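Local coordinates for CIR protein (Plasmodium chabaudi chabaudi, PDB 6ZYV), which is of unknown function but belongs to the PIR variant antigen family of malaria parasites and is probably displayed on infected red blood cells, at residues D184-V189 and N233-P238. The protein carries 5 engineered substitutions. Residues are numbered along the deposited sequence; the frame is centred on the assembly and turned at random.
Sequences DAQNFV and NFPPLP
P235 O is hydrogen-bonded to Y219 OH, and the ring of P235 packs on V189 and Q186. The loop 233-238 follows helix 213-226 and runs extended along helix 181-198. V189 has the largest buried area here. Its rotamer (chi1 -56°) sets CG2 between the backbone N and the carbonyl carbon, where it meets P235 CG at 3.8 Å. V189 CG1 meets P236 O at 3.9 Å, and V189 CB packs on P238 CD. The ring of P238 also sits by the helix backbone, with CG 3.5 Å from V189 O. The bend of Q186 at chi2 (72°) carries its amide over to P235, where OE1 lies 3.7 Å from P235 CG. F234 turns the edge of its ring to A185, with CD1 3.6 Å from A185 CB. L237 CD1 approaches F188 CE2 obliquely at 3.8 Å. Y219, on helix 213-226, also touches A185 and V189, and its ring meets that of F188. Between the two segments the contact is made mainly by apolar side chains, with a few oxygens against carbon. Van der Waals packing therefore joins loop to helix, while P235 O has a polar tie to Y219.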
loop_
_atom_site.group_PDB
_atom_site.type_symbol
_atom_site.label_atom_id
_atom_site.label_comp_id
_atom_site.label_asym_id
_atom_site.label_seq_id
_atom_site.Cartn_x
_atom_site.Cartn_y
_atom_site.Cartn_z
ATOM N N ASP A 184 9.862 7.532 18.186
ATOM C CA ASP A 184 8.985 7.479 17.019
ATOM C C ASP A 184 7.797 6.538 17.206
ATOM O O ASP A 184 6.703 6.861 16.749
ATOM C CB ASP A 184 9.761 7.140 15.742
ATOM C CG ASP A 184 10.730 8.220 15.291
ATOM O OD1 ASP A 184 10.700 9.337 15.876
ATOM O OD2 ASP A 184 11.531 7.948 14.359
ATOM N N ALA A 185 8.004 5.389 17.873
ATOM C CA ALA A 185 6.951 4.430 18.147
ATOM C C ALA A 185 5.918 5.037 19.099
ATOM O O ALA A 185 4.722 4.845 18.891
ATOM C CB ALA A 185 7.536 3.155 18.734
ATOM N N GLN A 186 6.366 5.821 20.098
ATOM C CA GLN A 186 5.466 6.502 21.033
ATOM C C GLN A 186 4.644 7.573 20.323
ATOM O O GLN A 186 3.447 7.669 20.570
ATOM C CB GLN A 186 6.220 7.091 22.241
ATOM C CG GLN A 186 5.272 7.512 23.404
ATOM C CD GLN A 186 4.610 6.387 24.208
ATOM O OE1 GLN A 186 5.274 5.596 24.901
ATOM N NE2 GLN A 186 3.280 6.284 24.133
ATOM N N ASN A 187 5.261 8.335 19.404
ATOM C CA ASN A 187 4.524 9.319 18.611
ATOM C C ASN A 187 3.522 8.607 17.683
ATOM O O ASN A 187 2.412 9.092 17.492
ATOM C CB ASN A 187 5.471 10.180 17.782
ATOM C CG ASN A 187 6.249 11.183 18.602
ATOM O OD1 ASN A 187 5.870 11.533 19.713
ATOM N ND2 ASN A 187 7.346 11.676 18.075
ATOM N N PHE A 188 3.915 7.469 17.107
ATOM C CA PHE A 188 3.068 6.676 16.230
ATOM C C PHE A 188 1.808 6.156 16.960
ATOM O O PHE A 188 0.707 6.313 16.440
ATOM C CB PHE A 188 3.876 5.523 15.614
ATOM C CG PHE A 188 3.018 4.572 14.803
ATOM C CD1 PHE A 188 2.585 4.913 13.524
ATOM C CD2 PHE A 188 2.590 3.368 15.345
ATOM C CE1 PHE A 188 1.748 4.059 12.806
ATOM C CE2 PHE A 188 1.746 2.533 14.638
ATOM C CZ PHE A 188 1.353 2.864 13.362
ATOM N N VAL A 189 1.962 5.547 18.148
ATOM C CA VAL A 189 0.824 5.029 18.895
ATOM C C VAL A 189 -0.109 6.175 19.343
ATOM O O VAL A 189 -1.334 6.007 19.311
ATOM C CB VAL A 189 1.199 4.053 20.047
ATOM C CG1 VAL A 189 2.017 2.882 19.536
ATOM C CG2 VAL A 189 1.849 4.732 21.231
ATOM N N ASN A 233 11.432 -0.862 25.888
ATOM C CA ASN A 233 10.074 -1.253 26.223
ATOM C C ASN A 233 9.135 -0.416 25.354
ATOM O O ASN A 233 8.822 0.710 25.693
ATOM C CB ASN A 233 9.842 -0.984 27.698
ATOM C CG ASN A 233 8.468 -1.296 28.223
ATOM O OD1 ASN A 233 8.073 -0.778 29.275
ATOM N ND2 ASN A 233 7.708 -2.158 27.539
ATOM N N PHE A 234 8.712 -0.961 24.230
ATOM C CA PHE A 234 7.858 -0.264 23.281
ATOM C C PHE A 234 6.412 -0.289 23.732
ATOM O O PHE A 234 5.961 -1.279 24.302
ATOM C CB PHE A 234 8.017 -0.870 21.876
ATOM C CG PHE A 234 9.339 -0.536 21.228
ATOM C CD1 PHE A 234 9.478 0.597 20.452
ATOM C CD2 PHE A 234 10.439 -1.364 21.382
ATOM C CE1 PHE A 234 10.691 0.898 19.844
ATOM C CE2 PHE A 234 11.659 -1.060 20.767
ATOM C CZ PHE A 234 11.778 0.080 20.022
ATOM N N PRO A 235 5.671 0.812 23.515
ATOM C CA PRO A 235 4.261 0.814 23.901
ATOM C C PRO A 235 3.450 -0.123 22.992
ATOM O O PRO A 235 3.792 -0.328 21.822
ATOM C CB PRO A 235 3.847 2.290 23.707
ATOM C CG PRO A 235 4.733 2.774 22.631
ATOM C CD PRO A 235 6.044 2.061 22.817
ATOM N N PRO A 236 2.369 -0.707 23.522
ATOM C CA PRO A 236 1.517 -1.551 22.676
ATOM C C PRO A 236 0.632 -0.700 21.756
ATOM O O PRO A 236 0.332 0.455 22.059
ATOM C CB PRO A 236 0.665 -2.314 23.688
ATOM C CG PRO A 236 0.533 -1.351 24.856
ATOM C CD PRO A 236 1.814 -0.544 24.885
ATOM N N LEU A 237 0.210 -1.271 20.634
ATOM C CA LEU A 237 -0.661 -0.575 19.705
ATOM C C LEU A 237 -2.046 -0.423 20.344
ATOM O O LEU A 237 -2.580 -1.401 20.860
ATOM C CB LEU A 237 -0.784 -1.370 18.404
ATOM C CG LEU A 237 -1.508 -0.630 17.290
ATOM C CD1 LEU A 237 -0.626 0.433 16.693
ATOM C CD2 LEU A 237 -1.989 -1.581 16.233
ATOM N N PRO A 238 -2.612 0.805 20.343
ATOM C CA PRO A 238 -3.960 1.019 20.902
ATOM C C PRO A 238 -5.026 0.041 20.377
ATOM O O PRO A 238 -4.982 -0.343 19.210
ATOM C CB PRO A 238 -4.285 2.448 20.479
ATOM C CG PRO A 238 -2.955 3.094 20.301
ATOM C CD PRO A 238 -2.049 2.047 19.789
#